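Local coordinates for protein xyloglucanase (PDB 3ZQ9) that probably hydrolyses internal beta-1,4-glucosidic bonds of xyloglucan and cellulose, as the family 44 glycoside hydrolase domain of a larger multidomain protein, at residues Tyr182-Glu187 against Ala226-Pro231; Met356-Tyr361 against Asn389-Lys394; Gly230-Gly235 against Asp282-Pro287. The protein carries 2 engineered substitutions. All blocks are in the same frame, centred on the assembly; numbering follows the deposited sequence.

Interaction 1 (Tyr182-Glu187 against Ala226-Pro231); sequences YALDNE and AEVFGP. Unlike the reference sequence in segment 226-231: Val228 (reference Ile). With NOY ((2R,3S,4R,5R)-5-(hydroxymethyl)piperidine-2,3,4-triol), chain B.
Tyr182 and Ala183 run beside Val228 and Phe229 as parallel neighbours. Tyr182 N donates to Glu227 O, Phe229 N to Tyr182 O at 2.8 Å, and Leu184 N to Phe229 O. Two CA-H groups, of Val228 and Ala183, reinforce this by pointing at Tyr182 O and Phe229 O. The methyl of Ala226 sits at the edge of the Tyr182 ring, near its plane, with CB 3.6 Å from CD2. Leu184 meets Val228 at about a right angle: a chi1 of -59° keeps its CG beside its own backbone N, and that carbon lies 3.7 Å from Val228 CG1. These are the fourth and fifth strands of the (beta/alpha)8 barrel. Helix 205-222 packs over the face of Tyr182, Leu184 and Val228, while Ala183 and Phe229 point into the barrel, where the Phe229 ring touches Leu107 and Asp282. Beyond Leu184, the centre of an inverse gamma turn, the chains part and a water takes over, donating to Leu184 O and to Pro231 O. Asp185, buried just after, has OD1 bonded to Asn186 N, Thr51 and Trp191, and OD2 to Met112 N. Further out, Glu187 OE2 accepts a hydrogen bond from the ring N of the bound piperidine (NOY) at 2.8 Å, and His284 ND1 bonds the same oxygen.

Interaction 2 (Met356-Tyr361 against Asn389-Lys394); sequences MTEYSY and NYWKLK. With NOY ((2R,3S,4R,5R)-5-(hydroxymethyl)piperidine-2,3,4-triol), chain B; BGC (beta-D-glucopyranose), chain C.
Glu358 runs along the indole of Trp391, both reaching toward the sugar site, the carboxylate tilted 27° from the indole plane. Glu358 CG and CD rest near Trp391 CE3, CD at 3.6 Å, and OE1 stands above the same indole face that carries the sugar mimic, NOY C3. Trp391 has CG anti to its backbone N (chi1 -177°), which swings the indole out along the extended glutamate. Glu358 OE1 accepts a hydrogen bond from the NOY ring N at 2.6 Å and is also bonded by Tyr286 OH, while OE2 makes a salt bridge with Arg44; these partners fix the turn of the carboxylate. At its far rim the indole reaches the next sugar, CZ2 being 3.1 Å from the glucose (BGC) O5. An alanine at Trp391 would probably leave NOY without this flat surface, the glucose without its CZ2 contact and one flank of Glu358 without its neighbour. Behind this the packing is close: Asn389 N bonds Met356 O, Trp391 N bonds Tyr359 O at 3.0 Å, and Tyr390 CA sits over one face of the Tyr359 ring, which side chains of helices 367-382 and 399-409 also touch. The Leu393 side is looser. There Leu393 CD1 touches Ser360 CB at 3.7 Å, and a water joins Ser360 OG, Tyr390 OH and Leu393 N. The strands are the seventh and eighth of the barrel, joined through helix 367-382 as a beta-alpha-beta unit, and Glu358 near its mouth is consistent with the acidic site of retaining (beta/alpha)8-barrel glycosidases.

Interaction 3 (Gly230-Gly235 against Asp282-Pro287); sequences GPVLYG and DVHWYP. With NOY ((2R,3S,4R,5R)-5-(hydroxymethyl)piperidine-2,3,4-triol), chain B.
His284 N donates to Leu233 O where strands 227-233 and 280-285, the fifth and sixth of the (beta/alpha)8 barrel, run parallel into the active-site mouth. Their pairing is interrupted by a beta bulge: Asp282 O accepts both Val232 N, weakly, and Leu233 N at 3.3 Å, so two residues of one strand face one of the other. The cis peptide before Pro231 and the positive phi of Val232 (64°) belong to this kink. Below it Asp282 N reaches Gly230 O from above the carbonyl plane; past it the bond from His284 N meets its carbonyl, that of Leu233 O, almost head-on at 2.8 Å. From the backbone outward, His284 CB lies 3.3 Å from Leu233 O and close to Tyr234 O. CG, held beside its own N by a chi1 of -66°, is still near Leu233 O, and Val232 O stands over one ring face. ND1 turns to Glu187, which makes His284 a second-shell support for that glutamate. NE2 and CE1 both touch the Val232 CG1 methyl, NE2 at 3.3 Å. The other Val232 methyl, CG2, runs alongside Asp282, 3.6 Å from OD2, while the Thr357 hydroxyl lies so close to Asp282 OD1 that the modelled distance is doubtful. Where the strands separate, a water donates to Tyr234 O and accepts from Tyr286 N. Beyond it, Tyr286 OH stands 3.8 Å from NOY C5.

How the interactions relate
All three contacts belong to the eight-stranded parallel barrel, and along the chain they come in the order 1, 3, 2. Interactions 1 and 3 share Gly230 and Pro231 on strand 227-233, their centres about 11 Å apart; interaction 3 lies next to interaction 2 because strands 280-285 and 353-359 are neighbours, with centres about 10 Å apart. Interactions 1 and 2 sit about 17 Å apart by centres, on different flanks of the barrel mouth, yet their carboxylates converge on NOY, with Glu187 OE2 and Glu358 OE1 3.9 Å apart. Residues on or following several of these strands, with Asn48, line the site that holds NOY, consistent with glycoside hydrolysis there.

Interaction 1 (Tyr182-Glu187 against Ala226-Pro231)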
loop_
_atom_site.group_PDB
_atom_site.type_symbol
_atom_site.label_atom_id
_atom_site.label_comp_id
_atom_site.label_asym_id
_atom_site.label_seq_id
_atom_site.Cartn_x
_atom_site.Cartn_y
_atom_site.Cartn_z
ATOM N N TYR A 182 -12.422 -3.397 4.198
ATOM C CA TYR A 182 -12.604 -4.690 3.523
ATOM C C TYR A 182 -12.273 -4.492 2.055
ATOM O O TYR A 182 -12.804 -3.548 1.421
ATOM C CB TYR A 182 -14.056 -5.214 3.660
ATOM C CG TYR A 182 -14.425 -5.535 5.091
ATOM C CD1 TYR A 182 -13.999 -6.721 5.701
ATOM C CD2 TYR A 182 -15.191 -4.647 5.830
ATOM C CE1 TYR A 182 -14.293 -6.978 7.057
ATOM C CE2 TYR A 182 -15.531 -4.909 7.179
ATOM C CZ TYR A 182 -15.076 -6.072 7.770
ATOM O OH TYR A 182 -15.387 -6.323 9.070
ATOM N N ALA A 183 -11.437 -5.384 1.522
ATOM C CA ALA A 183 -11.054 -5.353 0.121
ATOM C C ALA A 183 -11.869 -6.373 -0.668
ATOM O O ALA A 183 -12.091 -7.500 -0.181
ATOM C CB ALA A 183 -9.543 -5.708 -0.004
ATOM N N LEU A 184 -12.261 -5.994 -1.887
ATOM C CA LEU A 184 -13.023 -6.861 -2.771
ATOM C C LEU A 184 -12.027 -7.798 -3.482
ATOM O O LEU A 184 -11.625 -7.549 -4.608
ATOM C CB LEU A 184 -13.834 -6.017 -3.786
ATOM C CG LEU A 184 -14.820 -5.036 -3.122
ATOM C CD1 LEU A 184 -15.448 -4.116 -4.224
ATOM C CD2 LEU A 184 -15.893 -5.743 -2.377
ATOM N N ASP A 185 -11.605 -8.817 -2.743
ATOM C CA ASP A 185 -10.694 -9.873 -3.270
ATOM C C ASP A 185 -9.347 -9.210 -3.601
ATOM O O ASP A 185 -8.946 -8.244 -2.914
ATOM C CB ASP A 185 -11.368 -10.605 -4.465
ATOM C CG ASP A 185 -10.811 -12.005 -4.699
ATOM O OD1 ASP A 185 -9.670 -12.105 -5.202
ATOM O OD2 ASP A 185 -11.530 -13.015 -4.404
ATOM N N ASN A 186 -8.651 -9.713 -4.630
ATOM C CA ASN A 186 -7.252 -9.330 -4.898
ATOM C C ASN A 186 -6.966 -9.600 -6.378
ATOM O O ASN A 186 -7.178 -10.733 -6.847
ATOM C CB ASN A 186 -6.322 -10.230 -4.039
ATOM C CG ASN A 186 -4.849 -9.930 -4.273
ATOM O OD1 ASN A 186 -4.112 -10.729 -4.968
ATOM N ND2 ASN A 186 -4.399 -8.839 -3.751
ATOM N N GLU A 187 -6.536 -8.580 -7.112
ATOM C CA GLU A 187 -6.005 -8.755 -8.490
ATOM C C GLU A 187 -6.938 -9.603 -9.388
ATOM O O GLU A 187 -6.521 -10.621 -9.950
ATOM C CB GLU A 187 -4.571 -9.322 -8.475
ATOM C CG GLU A 187 -3.627 -8.421 -7.642
ATOM C CD GLU A 187 -2.137 -8.811 -7.713
ATOM O OE1 GLU A 187 -1.797 -9.899 -8.229
ATOM O OE2 GLU A 187 -1.283 -7.961 -7.257
ATOM N N ALA A 226 -17.934 0.537 7.392
ATOM C CA ALA A 226 -16.739 -0.141 6.858
ATOM C C ALA A 226 -16.351 0.471 5.514
ATOM O O ALA A 226 -17.247 0.817 4.714
ATOM C CB ALA A 226 -17.017 -1.639 6.683
ATOM N N GLU A 227 -15.036 0.610 5.256
ATOM C CA GLU A 227 -14.552 1.175 4.007
ATOM C C GLU A 227 -14.302 0.039 3.047
ATOM O O GLU A 227 -13.536 -0.878 3.345
ATOM C CB GLU A 227 -13.270 1.982 4.209
ATOM C CG GLU A 227 -13.583 3.210 5.125
ATOM C CD GLU A 227 -12.341 3.994 5.593
ATOM O OE1 GLU A 227 -11.200 3.492 5.537
ATOM O OE2 GLU A 227 -12.548 5.128 6.105
ATOM N N VAL A 228 -14.946 0.101 1.892
ATOM C CA VAL A 228 -14.762 -0.965 0.861
ATOM C C VAL A 228 -13.702 -0.504 -0.164
ATOM O O VAL A 228 -13.805 0.603 -0.753
ATOM C CB VAL A 228 -16.134 -1.309 0.193
ATOM C CG1 VAL A 228 -15.945 -2.118 -1.125
ATOM C CG2 VAL A 228 -17.014 -2.070 1.244
ATOM N N PHE A 229 -12.703 -1.382 -0.392
ATOM C CA PHE A 229 -11.565 -1.109 -1.263
ATOM C C PHE A 229 -11.695 -1.962 -2.532
ATOM O O PHE A 229 -11.980 -3.185 -2.439
ATOM C CB PHE A 229 -10.236 -1.552 -0.603
ATOM C CG PHE A 229 -9.766 -0.676 0.530
ATOM C CD1 PHE A 229 -10.574 -0.453 1.672
ATOM C CD2 PHE A 229 -8.478 -0.135 0.500
ATOM C CE1 PHE A 229 -10.103 0.401 2.727
ATOM C CE2 PHE A 229 -7.985 0.653 1.550
ATOM C CZ PHE A 229 -8.815 0.900 2.682
ATOM N N GLY A 230 -11.487 -1.338 -3.697
ATOM C CA GLY A 230 -11.473 -2.157 -4.964
ATOM C C GLY A 230 -10.934 -1.247 -6.054
ATOM O O GLY A 230 -10.881 -0.039 -5.864
ATOM N N PRO A 231 -10.576 -1.800 -7.233
ATOM C CA PRO A 231 -10.712 -3.218 -7.557
ATOM C C PRO A 231 -9.439 -4.015 -7.227
ATOM O O PRO A 231 -9.363 -5.199 -7.581
ATOM C CB PRO A 231 -10.939 -3.223 -9.103
ATOM C CG PRO A 231 -10.660 -1.763 -9.607
ATOM C CD PRO A 231 -10.079 -1.013 -8.373
HETATM O O4 NOY B . 3.032 -12.192 -3.671
HETATM C C4 NOY B . 2.168 -11.568 -4.640
HETATM C C3 NOY B . 0.866 -11.077 -3.972
HETATM O O3 NOY B . 0.137 -12.155 -3.386
HETATM C C2 NOY B . -0.024 -10.403 -5.041
HETATM N N NOY B . 0.669 -9.287 -5.715
HETATM C C7 NOY B . 1.998 -9.642 -6.271
HETATM C C5 NOY B . 2.853 -10.302 -5.181
HETATM C C6 NOY B . 4.281 -10.581 -5.663
HETATM O O2 NOY B . -1.250 -9.943 -4.474
HETATM O O6 NOY B . 4.263 -11.381 -6.854
HETATM O O HOH W 1 -11.832 -6.413 -7.126
#

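Interaction 2 (Met356-Tyr361 against Asn389-Lys394)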
loop_
_atom_site.group_PDB
_atom_site.type_symbol
_atom_site.label_atom_id
_atom_site.label_comp_id
_atom_site.label_asym_id
_atom_site.label_seq_id
_atom_site.Cartn_x
_atom_site.Cartn_y
_atom_site.Cartn_z
ATOM N N MET A 356 -2.546 2.550 -2.356
ATOM C CA MET A 356 -1.612 1.700 -3.068
ATOM C C MET A 356 -1.296 0.507 -2.140
ATOM O O MET A 356 -0.382 0.582 -1.297
ATOM C CB MET A 356 -0.357 2.523 -3.402
ATOM C CG MET A 356 0.670 1.730 -4.242
ATOM S SD MET A 356 2.109 2.804 -4.580
ATOM C CE MET A 356 1.367 3.910 -5.740
ATOM N N THR A 357 -2.083 -0.573 -2.246
ATOM C CA THR A 357 -2.115 -1.589 -1.165
ATOM C C THR A 357 -1.033 -2.652 -1.303
ATOM O O THR A 357 -0.920 -3.497 -0.440
ATOM C CB THR A 357 -3.488 -2.276 -1.038
ATOM O OG1 THR A 357 -3.867 -2.793 -2.304
ATOM C CG2 THR A 357 -4.561 -1.238 -0.602
ATOM N N GLU A 358 -0.261 -2.604 -2.399
ATOM C CA GLU A 358 1.014 -3.316 -2.526
ATOM C C GLU A 358 1.922 -2.470 -3.399
ATOM O O GLU A 358 1.449 -1.923 -4.400
ATOM C CB GLU A 358 0.851 -4.672 -3.226
ATOM C CG GLU A 358 0.102 -5.769 -2.391
ATOM C CD GLU A 358 0.009 -7.089 -3.160
ATOM O OE1 GLU A 358 0.892 -7.336 -4.046
ATOM O OE2 GLU A 358 -0.942 -7.883 -2.898
ATOM N N TYR A 359 3.208 -2.418 -3.051
ATOM C CA TYR A 359 4.256 -1.820 -3.897
ATOM C C TYR A 359 5.594 -2.200 -3.305
ATOM O O TYR A 359 5.679 -2.573 -2.132
ATOM C CB TYR A 359 4.125 -0.278 -3.958
ATOM C CG TYR A 359 4.450 0.455 -2.675
ATOM C CD1 TYR A 359 3.489 0.580 -1.624
ATOM C CD2 TYR A 359 5.676 1.084 -2.530
ATOM C CE1 TYR A 359 3.802 1.306 -0.460
ATOM C CE2 TYR A 359 6.015 1.804 -1.374
ATOM C CZ TYR A 359 5.065 1.923 -0.353
ATOM O OH TYR A 359 5.410 2.657 0.761
ATOM N N SER A 360 6.635 -2.094 -4.120
ATOM C CA SER A 360 8.007 -2.296 -3.677
ATOM C C SER A 360 8.866 -1.741 -4.754
ATOM O O SER A 360 8.514 -1.830 -5.955
ATOM C CB SER A 360 8.325 -3.786 -3.558
ATOM O OG SER A 360 9.739 -3.937 -3.361
ATOM N N TYR A 361 9.992 -1.166 -4.344
ATOM C CA TYR A 361 10.965 -0.622 -5.295
ATOM C C TYR A 361 12.182 -1.547 -5.331
ATOM O O TYR A 361 13.185 -1.222 -5.977
ATOM C CB TYR A 361 11.370 0.824 -4.891
ATOM C CG TYR A 361 10.286 1.758 -5.391
ATOM C CD1 TYR A 361 9.010 1.744 -4.783
ATOM C CD2 TYR A 361 10.502 2.580 -6.515
ATOM C CE1 TYR A 361 7.968 2.536 -5.289
ATOM C CE2 TYR A 361 9.453 3.383 -7.047
ATOM C CZ TYR A 361 8.193 3.342 -6.435
ATOM O OH TYR A 361 7.137 4.080 -6.950
ATOM N N ASN A 389 0.720 0.235 1.344
ATOM C CA ASN A 389 1.218 -0.926 2.101
ATOM C C ASN A 389 2.338 -1.592 1.297
ATOM O O ASN A 389 2.123 -2.093 0.200
ATOM C CB ASN A 389 0.071 -1.948 2.326
ATOM C CG ASN A 389 -1.148 -1.347 3.058
ATOM O OD1 ASN A 389 -1.317 -1.537 4.304
ATOM N ND2 ASN A 389 -1.988 -0.650 2.344
ATOM N N TYR A 390 3.537 -1.568 1.849
ATOM C CA TYR A 390 4.672 -2.250 1.233
ATOM C C TYR A 390 4.381 -3.763 1.158
ATOM O O TYR A 390 3.690 -4.321 2.033
ATOM C CB TYR A 390 5.863 -2.002 2.126
ATOM C CG TYR A 390 7.079 -2.789 1.764
ATOM C CD1 TYR A 390 7.795 -2.487 0.618
ATOM C CD2 TYR A 390 7.530 -3.811 2.586
ATOM C CE1 TYR A 390 8.961 -3.241 0.287
ATOM C CE2 TYR A 390 8.706 -4.544 2.269
ATOM C CZ TYR A 390 9.380 -4.229 1.105
ATOM O OH TYR A 390 10.507 -4.912 0.687
ATOM N N TRP A 391 4.887 -4.403 0.106
ATOM C CA TRP A 391 4.810 -5.886 -0.012
ATOM C C TRP A 391 6.255 -6.434 -0.146
ATOM O O TRP A 391 6.991 -5.976 -0.991
ATOM C CB TRP A 391 3.979 -6.301 -1.250
ATOM C CG TRP A 391 3.862 -7.791 -1.314
ATOM C CD1 TRP A 391 4.793 -8.656 -1.854
ATOM C CD2 TRP A 391 2.794 -8.598 -0.828
ATOM N NE1 TRP A 391 4.379 -9.959 -1.685
ATOM C CE2 TRP A 391 3.159 -9.955 -1.050
ATOM C CE3 TRP A 391 1.569 -8.319 -0.202
ATOM C CZ2 TRP A 391 2.325 -11.040 -0.681
ATOM C CZ3 TRP A 391 0.731 -9.410 0.171
ATOM C CH2 TRP A 391 1.129 -10.745 -0.040
ATOM N N LYS A 392 6.640 -7.383 0.707
ATOM C CA LYS A 392 7.973 -7.975 0.667
ATOM C C LYS A 392 8.133 -8.892 -0.558
ATOM O O LYS A 392 7.586 -9.998 -0.556
ATOM C CB LYS A 392 8.183 -8.846 1.922
ATOM C CG LYS A 392 8.170 -8.087 3.243
ATOM C CD LYS A 392 8.404 -9.089 4.401
ATOM C CE LYS A 392 9.847 -9.548 4.448
ATOM N NZ LYS A 392 9.956 -10.636 5.549
ATOM N N LEU A 393 8.931 -8.471 -1.551
ATOM C CA LEU A 393 9.196 -9.327 -2.693
ATOM C C LEU A 393 10.351 -10.277 -2.374
ATOM O O LEU A 393 10.575 -11.244 -3.095
ATOM C CB LEU A 393 9.584 -8.507 -3.921
ATOM C CG LEU A 393 8.446 -7.655 -4.483
ATOM C CD1 LEU A 393 9.004 -6.812 -5.602
ATOM C CD2 LEU A 393 7.265 -8.543 -4.957
ATOM N N LYS A 394 11.095 -9.987 -1.326
ATOM C CA LYS A 394 12.205 -10.843 -0.903
ATOM C C LYS A 394 11.871 -11.315 0.511
ATOM O O LYS A 394 11.557 -10.496 1.378
ATOM C CB LYS A 394 13.466 -9.981 -0.908
ATOM C CG LYS A 394 14.682 -10.589 -0.291
ATOM C CD LYS A 394 15.885 -9.997 -0.993
ATOM C CE LYS A 394 17.192 -10.426 -0.429
ATOM N NZ LYS A 394 18.012 -9.168 -0.466
HETATM O O4 NOY B . 3.032 -12.192 -3.671
HETATM C C4 NOY B . 2.168 -11.568 -4.640
HETATM C C3 NOY B . 0.866 -11.077 -3.972
HETATM O O3 NOY B . 0.137 -12.155 -3.386
HETATM C C2 NOY B . -0.024 -10.403 -5.041
HETATM N N NOY B . 0.669 -9.287 -5.715
HETATM C C7 NOY B . 1.998 -9.642 -6.271
HETATM C C5 NOY B . 2.853 -10.302 -5.181
HETATM C C6 NOY B . 4.281 -10.581 -5.663
HETATM O O2 NOY B . -1.250 -9.943 -4.474
HETATM O O6 NOY B . 4.263 -11.381 -6.854
HETATM C C2 BGC C . 4.274 -14.199 -3.220
HETATM C C3 BGC C . 4.099 -15.639 -2.754
HETATM C C4 BGC C . 3.176 -15.630 -1.528
HETATM C C5 BGC C . 1.797 -15.033 -1.849
HETATM C C6 BGC C . 0.938 -14.954 -0.586
HETATM C C1 BGC C . 2.888 -13.586 -3.445
HETATM O O2 BGC C . 4.899 -14.126 -4.482
HETATM O O3 BGC C . 5.396 -16.158 -2.365
HETATM O O4 BGC C . 3.094 -16.935 -0.968
HETATM O O5 BGC C . 2.053 -13.708 -2.325
HETATM O O6 BGC C . -0.337 -14.407 -0.919
HETATM O O HOH W 2 10.297 -6.026 -1.787
#

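Interaction 3 (Gly230-Gly235 against Asp282-Pro287)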
loop_
_atom_site.group_PDB
_atom_site.type_symbol
_atom_site.label_atom_id
_atom_site.label_comp_id
_atom_site.label_asym_id
_atom_site.label_seq_id
_atom_site.Cartn_x
_atom_site.Cartn_y
_atom_site.Cartn_z
ATOM N N GLY A 230 -11.487 -1.338 -3.697
ATOM C CA GLY A 230 -11.473 -2.157 -4.964
ATOM C C GLY A 230 -10.934 -1.247 -6.054
ATOM O O GLY A 230 -10.881 -0.039 -5.864
ATOM N N PRO A 231 -10.576 -1.800 -7.233
ATOM C CA PRO A 231 -10.712 -3.218 -7.557
ATOM C C PRO A 231 -9.439 -4.015 -7.227
ATOM O O PRO A 231 -9.363 -5.199 -7.581
ATOM C CB PRO A 231 -10.939 -3.223 -9.103
ATOM C CG PRO A 231 -10.660 -1.763 -9.607
ATOM C CD PRO A 231 -10.079 -1.013 -8.373
ATOM N N VAL A 232 -8.483 -3.402 -6.533
ATOM C CA VAL A 232 -7.285 -4.131 -6.080
ATOM C C VAL A 232 -6.481 -4.599 -7.325
ATOM O O VAL A 232 -6.040 -5.773 -7.433
ATOM C CB VAL A 232 -7.618 -5.345 -5.118
ATOM C CG1 VAL A 232 -6.350 -5.661 -4.293
ATOM C CG2 VAL A 232 -8.790 -5.028 -4.128
ATOM N N LEU A 233 -6.249 -3.673 -8.244
ATOM C CA LEU A 233 -5.682 -4.014 -9.565
ATOM C C LEU A 233 -4.190 -4.304 -9.486
ATOM O O LEU A 233 -3.479 -3.583 -8.798
ATOM C CB LEU A 233 -5.943 -2.876 -10.559
ATOM C CG LEU A 233 -7.426 -2.585 -10.800
ATOM C CD1 LEU A 233 -7.510 -1.408 -11.831
ATOM C CD2 LEU A 233 -8.203 -3.856 -11.358
ATOM N N TYR A 234 -3.704 -5.308 -10.241
ATOM C CA TYR A 234 -2.326 -5.788 -10.038
ATOM C C TYR A 234 -1.285 -4.803 -10.563
ATOM O O TYR A 234 -0.147 -4.776 -10.102
ATOM C CB TYR A 234 -2.138 -7.180 -10.716
ATOM C CG TYR A 234 -1.763 -7.103 -12.160
ATOM C CD1 TYR A 234 -0.406 -7.039 -12.542
ATOM C CD2 TYR A 234 -2.739 -7.086 -13.155
ATOM C CE1 TYR A 234 -0.042 -6.935 -13.897
ATOM C CE2 TYR A 234 -2.376 -7.003 -14.525
ATOM C CZ TYR A 234 -1.034 -6.932 -14.871
ATOM O OH TYR A 234 -0.648 -6.819 -16.190
ATOM N N GLY A 235 -1.651 -4.006 -11.558
ATOM C CA GLY A 235 -0.624 -3.268 -12.257
ATOM C C GLY A 235 -1.211 -2.567 -13.470
ATOM O O GLY A 235 -2.413 -2.715 -13.765
ATOM N N ASP A 282 -8.304 1.130 -5.168
ATOM C CA ASP A 282 -7.226 0.339 -4.585
ATOM C C ASP A 282 -6.423 -0.235 -5.764
ATOM O O ASP A 282 -6.972 -0.961 -6.599
ATOM C CB ASP A 282 -7.896 -0.789 -3.772
ATOM C CG ASP A 282 -6.904 -1.784 -3.121
ATOM O OD1 ASP A 282 -5.754 -1.938 -3.605
ATOM O OD2 ASP A 282 -7.293 -2.446 -2.104
ATOM N N VAL A 283 -5.136 0.113 -5.813
ATOM C CA VAL A 283 -4.201 -0.436 -6.821
ATOM C C VAL A 283 -2.932 -0.996 -6.191
ATOM O O VAL A 283 -2.529 -0.618 -5.094
ATOM C CB VAL A 283 -3.780 0.613 -7.877
ATOM C CG1 VAL A 283 -5.010 1.133 -8.630
ATOM C CG2 VAL A 283 -3.020 1.818 -7.256
ATOM N N HIS A 284 -2.282 -1.888 -6.947
ATOM C CA HIS A 284 -0.920 -2.352 -6.642
ATOM C C HIS A 284 0.024 -1.755 -7.686
ATOM O O HIS A 284 -0.355 -1.590 -8.844
ATOM C CB HIS A 284 -0.904 -3.889 -6.762
ATOM C CG HIS A 284 -1.758 -4.549 -5.725
ATOM N ND1 HIS A 284 -2.043 -5.897 -5.728
ATOM C CD2 HIS A 284 -2.435 -4.013 -4.681
ATOM C CE1 HIS A 284 -2.833 -6.170 -4.694
ATOM N NE2 HIS A 284 -3.067 -5.050 -4.036
ATOM N N TRP A 285 1.221 -1.381 -7.263
ATOM C CA TRP A 285 2.143 -0.675 -8.159
ATOM C C TRP A 285 3.536 -1.244 -7.933
ATOM O O TRP A 285 4.202 -0.887 -6.974
ATOM C CB TRP A 285 2.105 0.817 -7.837
ATOM C CG TRP A 285 3.085 1.665 -8.651
ATOM C CD1 TRP A 285 4.270 2.210 -8.210
ATOM C CD2 TRP A 285 2.957 2.043 -10.024
ATOM N NE1 TRP A 285 4.872 2.910 -9.223
ATOM C CE2 TRP A 285 4.085 2.844 -10.340
ATOM C CE3 TRP A 285 1.973 1.826 -11.013
ATOM C CZ2 TRP A 285 4.269 3.423 -11.605
ATOM C CZ3 TRP A 285 2.183 2.391 -12.301
ATOM C CH2 TRP A 285 3.315 3.171 -12.568
ATOM N N TYR A 286 3.983 -2.083 -8.862
ATOM C CA TYR A 286 5.343 -2.556 -8.818
ATOM C C TYR A 286 6.029 -1.940 -10.025
ATOM O O TYR A 286 5.645 -2.217 -11.160
ATOM C CB TYR A 286 5.372 -4.071 -8.935
ATOM C CG TYR A 286 4.835 -4.738 -7.691
ATOM C CD1 TYR A 286 5.643 -4.859 -6.561
ATOM C CD2 TYR A 286 3.537 -5.260 -7.650
ATOM C CE1 TYR A 286 5.180 -5.507 -5.410
ATOM C CE2 TYR A 286 3.045 -5.874 -6.484
ATOM C CZ TYR A 286 3.889 -6.027 -5.385
ATOM O OH TYR A 286 3.446 -6.671 -4.241
ATOM N N PRO A 287 6.981 -1.038 -9.776
ATOM C CA PRO A 287 7.622 -0.313 -10.893
ATOM C C PRO A 287 8.111 -1.288 -11.986
ATOM O O PRO A 287 8.673 -2.350 -11.680
ATOM C CB PRO A 287 8.825 0.305 -10.210
ATOM C CG PRO A 287 8.284 0.708 -8.834
ATOM C CD PRO A 287 7.383 -0.513 -8.456
HETATM O O4 NOY B . 3.032 -12.192 -3.671
HETATM C C4 NOY B . 2.168 -11.568 -4.640
HETATM C C3 NOY B . 0.866 -11.077 -3.972
HETATM O O3 NOY B . 0.137 -12.155 -3.386
HETATM C C2 NOY B . -0.024 -10.403 -5.041
HETATM N N NOY B . 0.669 -9.287 -5.715
HETATM C C7 NOY B . 1.998 -9.642 -6.271
HETATM C C5 NOY B . 2.853 -10.302 -5.181
HETATM C C6 NOY B . 4.281 -10.581 -5.663
HETATM O O2 NOY B . -1.250 -9.943 -4.474
HETATM O O6 NOY B . 4.263 -11.381 -6.854
HETATM O O HOH W 3 2.304 -3.459 -10.776
#